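Local coordinates for protein putative oxidoreductase FAD-binding subunit (Sulfolobus tokodaii, PDB 4ZOH) that binds flavin-adenine dinucleotide and probably passes electrons through it as the flavoprotein subunit of a molybdenum-containing hydroxylase, at residues M1-F6 against M39-L44; E22-A27 against P47-E52; I110-P115 against D149-D154. All blocks are in the same frame, centred on the assembly; numbering follows the deposited sequence.

All three contacts lie in the FAD-binding part of the chain, on one side of its centre, yet they differ in burial and chemistry. Interaction 1 is the most buried: the N-terminal segment is held against the end of helix 36-41 by proline packing and an arginine grip, with other proteins of the complex close by. Interactions 2 and 3 are only partly buried. Interaction 2 joins a turn to a strand of the parallel sheet by one serine-carboxylate bond and an aromatic pair; it touches interaction 1 through Phe6 and Leu40. Interaction 3, whose segments meet no other protein, sets a beta turn behind a helix end that lines the FAD pocket.

Interaction 1 of 3, residues M1-F6 against M39-L44; sequences MYPPKF and MLKLRL. With ACY (acetic acid), chain L.
The carbonyl oxygen of Tyr2 is gripped side-on by two nitrogens of Arg43, whose NE lies 2.8 Å from Tyr2 O and whose NH2 lies 3.1 Å from the same oxygen. Tyr2 O sits at the guanidinium edge, in its plane; the NE bond is the straighter, with 154° at the hydrogen, whereas NH2 comes from above the carbonyl plane. Arg43 has positive phi in a Schellman motif that ends helix 36-41, and its chain, extended from CG to NE, carries the guanidinium to the N-terminal segment. Pro4 CA lies over the centre of one guanidinium face, while Pro4 CD lies 3.8 Å from Arg43 CG. Prolines suit this loop because they present compact apolar rings without a backbone N-H to satisfy: Pro3 CB rests 3.9 Å from Leu40 CB, and Pro3 CA points a nearly linear C-H at Leu40 O, 3.5 Å away. Farther along, Phe6 CE2 meets Leu40 CD1 at 4.0 Å, the side chains crossing at about a right angle. An acetate, probably from the crystallisation liquor, offers its OXT as acceptor to Met1 N (2.8 Å). The same OXT accepts from Tyr2 N (3.0 Å). Arg43 NH1 is salt-bridged to another protein of the complex. One guanidinium thus ties the N-terminal loop to the end of helix 36-41 and both to a partner protein, its charge probably strengthening the hold on the Tyr2 carbonyl.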
loop_
_atom_site.group_PDB
_atom_site.type_symbol
_atom_site.label_atom_id
_atom_site.label_comp_id
_atom_site.label_asym_id
_atom_site.label_seq_id
_atom_site.Cartn_x
_atom_site.Cartn_y
_atom_site.Cartn_z
ATOM N N MET B 1 -7.100 -3.981 25.347
ATOM C CA MET B 1 -5.878 -3.895 24.501
ATOM C C MET B 1 -5.280 -2.503 24.592
ATOM O O MET B 1 -4.086 -2.392 24.649
ATOM C CB MET B 1 -6.242 -4.278 23.045
ATOM C CG MET B 1 -5.089 -4.296 22.047
ATOM S SD MET B 1 -3.719 -5.402 22.469
ATOM C CE MET B 1 -2.334 -4.564 21.688
ATOM N N TYR B 2 -6.115 -1.445 24.560
ATOM C CA TYR B 2 -5.674 -0.055 24.379
ATOM C C TYR B 2 -5.909 0.578 25.727
ATOM O O TYR B 2 -7.034 0.571 26.172
ATOM C CB TYR B 2 -6.510 0.642 23.295
ATOM C CG TYR B 2 -6.441 -0.170 22.022
ATOM C CD1 TYR B 2 -5.294 -0.157 21.207
ATOM C CD2 TYR B 2 -7.509 -1.017 21.655
ATOM C CE1 TYR B 2 -5.199 -0.954 20.072
ATOM C CE2 TYR B 2 -7.424 -1.813 20.509
ATOM C CZ TYR B 2 -6.249 -1.774 19.721
ATOM O OH TYR B 2 -6.168 -2.563 18.597
ATOM N N PRO B 3 -4.844 1.057 26.410
ATOM C CA PRO B 3 -5.069 1.794 27.673
ATOM C C PRO B 3 -6.033 2.989 27.470
ATOM O O PRO B 3 -6.267 3.406 26.307
ATOM C CB PRO B 3 -3.676 2.342 28.028
ATOM C CG PRO B 3 -2.741 1.444 27.316
ATOM C CD PRO B 3 -3.432 1.133 26.015
ATOM N N PRO B 4 -6.592 3.506 28.581
ATOM C CA PRO B 4 -7.282 4.776 28.531
ATOM C C PRO B 4 -6.223 5.889 28.534
ATOM O O PRO B 4 -5.022 5.633 28.804
ATOM C CB PRO B 4 -8.135 4.796 29.852
ATOM C CG PRO B 4 -7.435 3.867 30.770
ATOM C CD PRO B 4 -6.554 2.936 29.955
ATOM N N LYS B 5 -6.657 7.126 28.237
ATOM C CA LYS B 5 -5.716 8.287 28.249
ATOM C C LYS B 5 -5.315 8.550 29.662
ATOM O O LYS B 5 -6.158 8.490 30.541
ATOM C CB LYS B 5 -6.368 9.560 27.712
ATOM C CG LYS B 5 -6.929 9.398 26.312
ATOM C CD LYS B 5 -7.128 10.744 25.622
ATOM C CE LYS B 5 -7.804 10.441 24.304
ATOM N NZ LYS B 5 -8.111 11.683 23.581
ATOM N N PHE B 6 -4.058 8.923 29.867
ATOM C CA PHE B 6 -3.601 9.287 31.150
ATOM C C PHE B 6 -2.391 10.197 30.940
ATOM O O PHE B 6 -1.769 10.174 29.863
ATOM C CB PHE B 6 -3.270 8.038 31.997
ATOM C CG PHE B 6 -2.298 7.063 31.330
ATOM C CD1 PHE B 6 -0.941 7.373 31.201
ATOM C CD2 PHE B 6 -2.772 5.823 30.814
ATOM C CE1 PHE B 6 -0.076 6.469 30.585
ATOM C CE2 PHE B 6 -1.904 4.902 30.221
ATOM C CZ PHE B 6 -0.562 5.214 30.120
ATOM N N MET B 39 -3.275 -4.270 33.157
ATOM C CA MET B 39 -4.489 -3.689 33.772
ATOM C C MET B 39 -4.952 -2.394 33.045
ATOM O O MET B 39 -6.168 -2.188 32.883
ATOM C CB MET B 39 -4.260 -3.378 35.254
ATOM C CG MET B 39 -4.299 -4.576 36.225
ATOM S SD MET B 39 -4.269 -4.085 37.992
ATOM C CE MET B 39 -5.798 -3.188 38.219
ATOM N N LEU B 40 -4.010 -1.526 32.637
ATOM C CA LEU B 40 -4.364 -0.371 31.758
ATOM C C LEU B 40 -5.014 -0.864 30.503
ATOM O O LEU B 40 -6.105 -0.426 30.155
ATOM C CB LEU B 40 -3.167 0.523 31.437
ATOM C CG LEU B 40 -2.642 1.193 32.726
ATOM C CD1 LEU B 40 -1.186 1.663 32.532
ATOM C CD2 LEU B 40 -3.556 2.307 33.216
ATOM N N LYS B 41 -4.377 -1.821 29.852
ATOM C CA LYS B 41 -4.899 -2.368 28.595
ATOM C C LYS B 41 -6.330 -2.958 28.656
ATOM O O LYS B 41 -7.057 -2.981 27.613
ATOM C CB LYS B 41 -3.912 -3.381 28.057
ATOM C CG LYS B 41 -2.532 -2.773 27.774
ATOM C CD LYS B 41 -2.013 -3.544 26.607
ATOM C CE LYS B 41 -1.200 -4.695 27.034
ATOM N NZ LYS B 41 -1.120 -5.565 25.836
ATOM N N LEU B 42 -6.750 -3.441 29.838
ATOM C CA LEU B 42 -8.113 -3.985 29.965
ATOM C C LEU B 42 -9.050 -2.954 30.551
ATOM O O LEU B 42 -10.260 -3.241 30.791
ATOM C CB LEU B 42 -8.139 -5.234 30.873
ATOM C CG LEU B 42 -7.472 -6.478 30.269
ATOM C CD1 LEU B 42 -7.186 -7.432 31.413
ATOM C CD2 LEU B 42 -8.214 -7.152 29.097
ATOM N N ARG B 43 -8.462 -1.802 30.867
ATOM C CA ARG B 43 -9.159 -0.646 31.418
ATOM C C ARG B 43 -9.806 -0.947 32.778
ATOM O O ARG B 43 -10.876 -0.443 33.114
ATOM C CB ARG B 43 -10.139 -0.036 30.389
ATOM C CG ARG B 43 -9.395 0.540 29.166
ATOM C CD ARG B 43 -10.278 1.380 28.273
ATOM N NE ARG B 43 -9.542 1.607 27.030
ATOM C CZ ARG B 43 -9.809 2.575 26.149
ATOM N NH1 ARG B 43 -10.815 3.430 26.357
ATOM N NH2 ARG B 43 -9.072 2.674 25.060
ATOM N N LEU B 44 -9.128 -1.775 33.546
ATOM C CA LEU B 44 -9.548 -2.104 34.914
ATOM C C LEU B 44 -9.042 -1.053 35.895
ATOM O O LEU B 44 -9.399 -1.071 37.036
ATOM C CB LEU B 44 -9.023 -3.508 35.288
ATOM C CG LEU B 44 -9.537 -4.655 34.418
ATOM C CD1 LEU B 44 -8.733 -5.900 34.670
ATOM C CD2 LEU B 44 -11.009 -4.950 34.636
HETATM C C ACY L . -10.042 -2.220 24.646
HETATM O O ACY L . -10.212 -1.129 25.205
HETATM O OXT ACY L . -8.977 -2.360 24.042
HETATM C CH3 ACY L . -11.065 -3.357 24.696
#

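Interaction 2 of 3, residues E22-A27 against P47-E52; sequences EEHQDA and PSYIVE
Strand 49-52 is the central strand of a three-stranded parallel sheet, and the turn that leads from helix 14-23 into strand 28-30 packs against its start. This is a type I beta turn, His24 to Ala27, closed by a hydrogen bond from Ala27 N to His24 O of 2.9 Å. Asp26 meets the other segment through its carboxylate: Ser48 OG donates to Asp26 OD1 at 2.7 Å, coming from above the carboxylate plane. Asp26 CG and Ser48 OG each sit between their own backbone N and carbonyl carbon (chi1 77° and 46°), which brings the short groups together. Serine suits this place because a small hydroxyl can reach the carboxylate; an alanine here would probably leave Asp26 OD1 without this donor and the carboxylate freer to turn. Next along the turn, Ala27 is small enough to lie close to the strand, with its CA 3.1 Å from Tyr49 O in a C-H...O contact. Its methyl CB also touches Val51 CG2 at 3.9 Å, beside Phe20 and Leu21 of helix 14-23. His24 and Tyr49 form an edge-to-face pair, the tyrosine edge toward the imidazole face. His24 ND1 is hydrogen-bonded to Phe20 O, and Tyr49 OH to a polar side chain of another protein of the complex. The two ring centroids stand 5.3 Å apart, their planes at 55°, with His24 CD2 nearest Tyr49 CE2.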
loop_
_atom_site.group_PDB
_atom_site.type_symbol
_atom_site.label_atom_id
_atom_site.label_comp_id
_atom_site.label_asym_id
_atom_site.label_seq_id
_atom_site.Cartn_x
_atom_site.Cartn_y
_atom_site.Cartn_z
ATOM N N GLU B 22 2.098 12.062 46.327
ATOM C CA GLU B 22 1.428 12.683 47.503
ATOM C C GLU B 22 0.243 13.463 46.992
ATOM O O GLU B 22 -0.898 13.109 47.290
ATOM C CB GLU B 22 2.319 13.694 48.253
ATOM C CG GLU B 22 3.604 13.195 48.882
ATOM C CD GLU B 22 4.212 14.208 49.821
ATOM O OE1 GLU B 22 5.368 14.655 49.591
ATOM O OE2 GLU B 22 3.497 14.557 50.791
ATOM N N GLU B 23 0.548 14.500 46.193
ATOM C CA GLU B 23 -0.442 15.448 45.675
ATOM C C GLU B 23 -1.453 14.895 44.669
ATOM O O GLU B 23 -2.519 15.479 44.472
ATOM C CB GLU B 23 0.274 16.647 45.091
ATOM C CG GLU B 23 0.737 17.613 46.166
ATOM C CD GLU B 23 2.129 18.138 45.912
ATOM O OE1 GLU B 23 2.379 18.642 44.803
ATOM O OE2 GLU B 23 2.976 18.037 46.823
ATOM N N HIS B 24 -1.127 13.774 44.027
ATOM C CA HIS B 24 -2.065 13.173 43.074
ATOM C C HIS B 24 -2.451 11.743 43.490
ATOM O O HIS B 24 -1.862 10.740 43.063
ATOM C CB HIS B 24 -1.478 13.222 41.683
ATOM C CG HIS B 24 -1.322 14.605 41.171
ATOM N ND1 HIS B 24 -0.138 15.313 41.289
ATOM C CD2 HIS B 24 -2.208 15.428 40.566
ATOM C CE1 HIS B 24 -0.292 16.504 40.742
ATOM N NE2 HIS B 24 -1.535 16.599 40.293
ATOM N N GLN B 25 -3.454 11.697 44.343
ATOM C CA GLN B 25 -3.895 10.513 45.032
ATOM C C GLN B 25 -4.003 9.336 44.109
ATOM O O GLN B 25 -3.759 8.218 44.523
ATOM C CB GLN B 25 -5.275 10.794 45.644
ATOM C CG GLN B 25 -5.240 11.824 46.783
ATOM C CD GLN B 25 -4.792 11.225 48.117
ATOM O OE1 GLN B 25 -5.092 10.073 48.412
ATOM N NE2 GLN B 25 -4.091 12.009 48.930
ATOM N N ASP B 26 -4.384 9.575 42.859
ATOM C CA ASP B 26 -4.745 8.477 41.991
ATOM C C ASP B 26 -3.780 8.293 40.803
ATOM O O ASP B 26 -4.095 7.631 39.828
ATOM C CB ASP B 26 -6.153 8.697 41.528
ATOM C CG ASP B 26 -6.205 9.704 40.500
ATOM O OD1 ASP B 26 -5.518 10.751 40.633
ATOM O OD2 ASP B 26 -6.870 9.414 39.510
ATOM N N ALA B 27 -2.619 8.905 40.893
ATOM C CA ALA B 27 -1.506 8.611 40.024
ATOM C C ALA B 27 -0.880 7.286 40.474
ATOM O O ALA B 27 -0.815 7.027 41.660
ATOM C CB ALA B 27 -0.484 9.716 40.097
ATOM N N PRO B 47 -5.968 5.718 36.027
ATOM C CA PRO B 47 -5.343 6.738 36.821
ATOM C C PRO B 47 -5.227 8.028 36.010
ATOM O O PRO B 47 -5.344 7.991 34.797
ATOM C CB PRO B 47 -3.963 6.160 37.118
ATOM C CG PRO B 47 -3.715 5.106 36.116
ATOM C CD PRO B 47 -4.979 4.877 35.324
ATOM N N SER B 48 -4.994 9.149 36.683
ATOM C CA SER B 48 -4.871 10.450 36.060
ATOM C C SER B 48 -3.479 10.542 35.490
ATOM O O SER B 48 -3.270 11.134 34.428
ATOM C CB SER B 48 -5.072 11.544 37.111
ATOM O OG SER B 48 -4.313 11.244 38.282
ATOM N N TYR B 49 -2.517 9.970 36.226
ATOM C CA TYR B 49 -1.133 10.009 35.837
ATOM C C TYR B 49 -0.440 8.673 36.095
ATOM O O TYR B 49 -0.716 7.989 37.056
ATOM C CB TYR B 49 -0.381 11.120 36.587
ATOM C CG TYR B 49 -0.770 12.528 36.170
ATOM C CD1 TYR B 49 -0.041 13.210 35.183
ATOM C CD2 TYR B 49 -1.848 13.198 36.781
ATOM C CE1 TYR B 49 -0.393 14.504 34.798
ATOM C CE2 TYR B 49 -2.200 14.498 36.407
ATOM C CZ TYR B 49 -1.470 15.145 35.417
ATOM O OH TYR B 49 -1.810 16.433 35.038
ATOM N N ILE B 50 0.478 8.323 35.231
ATOM C CA ILE B 50 1.396 7.276 35.552
ATOM C C ILE B 50 2.724 7.990 35.849
ATOM O O ILE B 50 3.186 8.811 35.047
ATOM C CB ILE B 50 1.522 6.282 34.365
ATOM C CG1 ILE B 50 0.237 5.470 34.158
ATOM C CG2 ILE B 50 2.772 5.413 34.486
ATOM C CD1 ILE B 50 -0.282 4.723 35.369
ATOM N N VAL B 51 3.345 7.658 36.979
ATOM C CA VAL B 51 4.628 8.262 37.362
ATOM C C VAL B 51 5.747 7.241 37.133
ATOM O O VAL B 51 5.723 6.136 37.711
ATOM C CB VAL B 51 4.569 8.690 38.854
ATOM C CG1 VAL B 51 5.864 9.329 39.337
ATOM C CG2 VAL B 51 3.318 9.511 39.126
ATOM N N GLU B 52 6.748 7.617 36.344
ATOM C CA GLU B 52 7.784 6.649 35.962
ATOM C C GLU B 52 8.910 6.595 37.009
ATOM O O GLU B 52 9.625 7.554 37.176
ATOM C CB GLU B 52 8.316 6.896 34.512
ATOM C CG GLU B 52 9.453 5.976 34.111
ATOM C CD GLU B 52 10.044 6.257 32.746
ATOM O OE1 GLU B 52 9.321 6.469 31.730
ATOM O OE2 GLU B 52 11.260 6.226 32.675
#

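Interaction 3 of 3, residues I110-P115 against D149-D154; sequences ISHLDP and DMFTPD. With FAD (flavin-adenine dinucleotide), chain H.
Phe151 and Leu113 share the one backbone hydrogen bond between the segments, Phe151 N to Leu113 O at 2.9 Å. Beside it, Phe151 CA directs a nearly linear C-H at His112 O, 3.3 Å away. Phe151 belongs to a type II turn, Asp149 to Thr152, in which Thr152 OG1 donates to Met150 O at 2.7 Å.

Aromatic contact comes next. The Phe151 ring turns an edge to the face of His112 in an offset edge-to-face pair with planes 66° apart, Phe151 CE1 lying 3.7 Å from His112 NE2. With His112 CG anti to the backbone N (chi1 177°), the imidazole stands alongside the phenylalanine.

Among packing contacts, Pro115 CD lies 3.7 Å from Phe151 CZ, while Leu113, a branched apolar chain that suits a buried site, sends CD1 against the Thr152-Pro153 peptide, 3.5 Å from Pro153 N. Pro153 CG rests against Ser111 O at 3.3 Å, in the last turn of helix 106-112.

Ser111 and His112 line the FAD pocket, and Ser111 OG is hydrogen-bonded to Gly107 O. The turn therefore backs the pocket wall with ring and proline surfaces, and the Phe151 edge probably limits how the His112 imidazole can swing.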
loop_
_atom_site.group_PDB
_atom_site.type_symbol
_atom_site.label_atom_id
_atom_site.label_comp_id
_atom_site.label_asym_id
_atom_site.label_seq_id
_atom_site.Cartn_x
_atom_site.Cartn_y
_atom_site.Cartn_z
ATOM N N ILE B 110 5.125 -7.223 44.938
ATOM C CA ILE B 110 4.591 -7.135 46.284
ATOM C C ILE B 110 3.697 -5.921 46.467
ATOM O O ILE B 110 2.831 -5.959 47.339
ATOM C CB ILE B 110 5.663 -7.231 47.401
ATOM C CG1 ILE B 110 6.523 -5.980 47.531
ATOM C CG2 ILE B 110 6.542 -8.496 47.280
ATOM C CD1 ILE B 110 7.397 -6.060 48.788
ATOM N N SER B 111 3.887 -4.847 45.675
ATOM C CA SER B 111 2.929 -3.725 45.758
ATOM C C SER B 111 1.618 -4.092 45.071
ATOM O O SER B 111 0.563 -3.611 45.425
ATOM C CB SER B 111 3.501 -2.438 45.226
ATOM O OG SER B 111 4.741 -2.145 45.866
ATOM N N HIS B 112 1.681 -5.053 44.160
ATOM C CA HIS B 112 0.489 -5.478 43.440
ATOM C C HIS B 112 -0.353 -6.503 44.202
ATOM O O HIS B 112 -1.589 -6.398 44.204
ATOM C CB HIS B 112 0.907 -5.997 42.041
ATOM C CG HIS B 112 -0.232 -6.535 41.235
ATOM N ND1 HIS B 112 -1.299 -5.750 40.837
ATOM C CD2 HIS B 112 -0.449 -7.771 40.719
ATOM C CE1 HIS B 112 -2.142 -6.494 40.144
ATOM N NE2 HIS B 112 -1.640 -7.718 40.037
ATOM N N LEU B 113 0.309 -7.503 44.816
ATOM C CA LEU B 113 -0.357 -8.507 45.705
ATOM C C LEU B 113 -1.398 -9.421 45.085
ATOM O O LEU B 113 -2.458 -9.684 45.679
ATOM C CB LEU B 113 -0.945 -7.890 46.972
ATOM C CG LEU B 113 0.054 -7.479 48.049
ATOM C CD1 LEU B 113 -0.770 -7.075 49.267
ATOM C CD2 LEU B 113 1.034 -8.606 48.420
ATOM N N ASP B 114 -1.089 -9.936 43.902
ATOM C CA ASP B 114 -1.907 -11.010 43.379
ATOM C C ASP B 114 -1.804 -12.221 44.331
ATOM O O ASP B 114 -0.706 -12.655 44.637
ATOM C CB ASP B 114 -1.444 -11.405 41.983
ATOM C CG ASP B 114 -2.386 -12.345 41.323
ATOM O OD1 ASP B 114 -2.587 -13.513 41.785
ATOM O OD2 ASP B 114 -2.944 -11.894 40.332
ATOM N N PRO B 115 -2.944 -12.776 44.764
ATOM C CA PRO B 115 -2.892 -13.887 45.721
ATOM C C PRO B 115 -2.330 -15.195 45.144
ATOM O O PRO B 115 -2.224 -16.201 45.885
ATOM C CB PRO B 115 -4.364 -14.069 46.135
ATOM C CG PRO B 115 -5.130 -13.563 44.972
ATOM C CD PRO B 115 -4.334 -12.406 44.426
ATOM N N ASP B 149 -4.370 -7.651 52.377
ATOM C CA ASP B 149 -5.435 -8.503 51.771
ATOM C C ASP B 149 -5.056 -8.681 50.279
ATOM O O ASP B 149 -4.134 -8.023 49.819
ATOM C CB ASP B 149 -6.823 -7.828 51.937
ATOM C CG ASP B 149 -8.023 -8.775 51.739
ATOM O OD1 ASP B 149 -7.947 -9.965 51.349
ATOM O OD2 ASP B 149 -9.129 -8.277 51.928
ATOM N N MET B 150 -5.708 -9.575 49.533
ATOM C CA MET B 150 -5.454 -9.626 48.095
ATOM C C MET B 150 -5.442 -8.186 47.537
ATOM O O MET B 150 -6.304 -7.374 47.891
ATOM C CB MET B 150 -6.477 -10.494 47.363
ATOM C CG MET B 150 -7.930 -10.195 47.687
ATOM S SD MET B 150 -8.887 -11.350 46.769
ATOM C CE MET B 150 -10.522 -11.089 47.490
ATOM N N PHE B 151 -4.397 -7.857 46.767
ATOM C CA PHE B 151 -4.291 -6.594 46.020
ATOM C C PHE B 151 -4.261 -5.389 46.945
ATOM O O PHE B 151 -4.406 -4.250 46.486
ATOM C CB PHE B 151 -5.421 -6.464 44.954
ATOM C CG PHE B 151 -5.479 -7.612 43.973
ATOM C CD1 PHE B 151 -4.495 -7.756 42.990
ATOM C CD2 PHE B 151 -6.537 -8.550 44.017
ATOM C CE1 PHE B 151 -4.541 -8.834 42.084
ATOM C CE2 PHE B 151 -6.582 -9.633 43.128
ATOM C CZ PHE B 151 -5.578 -9.769 42.151
ATOM N N THR B 152 -4.072 -5.627 48.242
ATOM C CA THR B 152 -4.170 -4.537 49.237
ATOM C C THR B 152 -2.906 -4.444 50.105
ATOM O O THR B 152 -2.873 -5.000 51.204
ATOM C CB THR B 152 -5.426 -4.675 50.111
ATOM O OG1 THR B 152 -6.513 -5.078 49.285
ATOM C CG2 THR B 152 -5.805 -3.342 50.810
ATOM N N PRO B 153 -1.858 -3.760 49.591
ATOM C CA PRO B 153 -0.622 -3.519 50.329
ATOM C C PRO B 153 -0.819 -2.421 51.372
ATOM O O PRO B 153 -1.778 -1.680 51.284
ATOM C CB PRO B 153 0.340 -3.030 49.240
ATOM C CG PRO B 153 -0.559 -2.300 48.286
ATOM C CD PRO B 153 -1.816 -3.136 48.247
ATOM N N ASP B 154 0.089 -2.349 52.341
ATOM C CA ASP B 154 0.072 -1.325 53.403
ATOM C C ASP B 154 0.887 -0.150 52.905
ATOM O O ASP B 154 2.055 0.074 53.308
ATOM C CB ASP B 154 0.655 -1.897 54.711
ATOM C CG ASP B 154 0.968 -0.814 55.755
ATOM O OD1 ASP B 154 0.126 0.084 55.965
ATOM O OD2 ASP B 154 2.068 -0.855 56.344
HETATM P PA FAD H . 4.201 -2.788 37.795
HETATM O O1A FAD H . 3.260 -3.473 36.863
HETATM O O2A FAD H . 5.050 -1.675 37.351
HETATM O O5B FAD H . 3.411 -2.246 39.028
HETATM C C5B FAD H . 2.425 -3.095 39.692
HETATM C C4B FAD H . 1.747 -2.261 40.914
HETATM O O4B FAD H . 2.745 -1.764 41.893
HETATM C C3B FAD H . 1.133 -0.991 40.336
HETATM O O3B FAD H . -0.074 -0.723 41.006
HETATM C C2B FAD H . 2.195 0.112 40.555
HETATM O O2B FAD H . 1.661 1.439 40.639
HETATM C C1B FAD H . 2.754 -0.260 41.885
HETATM N N9A FAD H . 4.187 -0.193 42.144
HETATM C C8A FAD H . 5.196 -0.631 41.393
HETATM N N7A FAD H . 6.358 -0.452 42.063
HETATM C C5A FAD H . 6.054 0.102 43.261
HETATM C C6A FAD H . 6.815 0.496 44.383
HETATM N N6A FAD H . 8.131 0.306 44.340
HETATM N N1A FAD H . 6.201 1.044 45.447
HETATM C C2A FAD H . 4.849 1.167 45.511
HETATM N N3A FAD H . 4.105 0.809 44.460
HETATM C C4A FAD H . 4.675 0.268 43.323
HETATM N N1 FAD H . 3.827 -12.963 38.708
HETATM C C2 FAD H . 4.018 -14.073 39.525
HETATM O O2 FAD H . 4.199 -13.909 40.715
HETATM N N3 FAD H . 4.012 -15.334 39.010
HETATM C C4 FAD H . 3.794 -15.542 37.689
HETATM O O4 FAD H . 3.846 -16.702 37.267
HETATM C C4X FAD H . 3.565 -14.430 36.850
HETATM N N5 FAD H . 3.349 -14.636 35.506
HETATM C C5X FAD H . 3.096 -13.503 34.676
HETATM C C6 FAD H . 2.817 -13.731 33.333
HETATM C C7 FAD H . 2.594 -12.642 32.475
HETATM C C7M FAD H . 2.298 -12.974 30.996
HETATM C C8 FAD H . 2.618 -11.328 32.985
HETATM C C8M FAD H . 2.347 -10.076 32.107
HETATM C C9 FAD H . 2.849 -11.100 34.354
HETATM C C9A FAD H . 3.108 -12.187 35.192
HETATM N N10 FAD H . 3.350 -12.010 36.572
HETATM C C10 FAD H . 3.582 -13.148 37.368
HETATM C "C1'" FAD H . 3.368 -10.692 37.196
HETATM C "C2'" FAD H . 4.772 -10.063 37.130
HETATM O "O2'" FAD H . 5.611 -10.750 38.082
HETATM C "C3'" FAD H . 4.754 -8.528 37.380
HETATM O "O3'" FAD H . 6.037 -8.063 36.954
HETATM C "C4'" FAD H . 4.552 -8.150 38.838
HETATM O "O4'" FAD H . 3.369 -8.796 39.308
HETATM C "C5'" FAD H . 4.419 -6.624 39.033
HETATM O "O5'" FAD H . 5.778 -6.113 39.060
HETATM P P FAD H . 6.195 -4.940 38.094
HETATM O O1P FAD H . 7.539 -4.450 38.523
HETATM O O2P FAD H . 6.048 -5.354 36.680
HETATM O O3P FAD H . 5.102 -3.891 38.542
#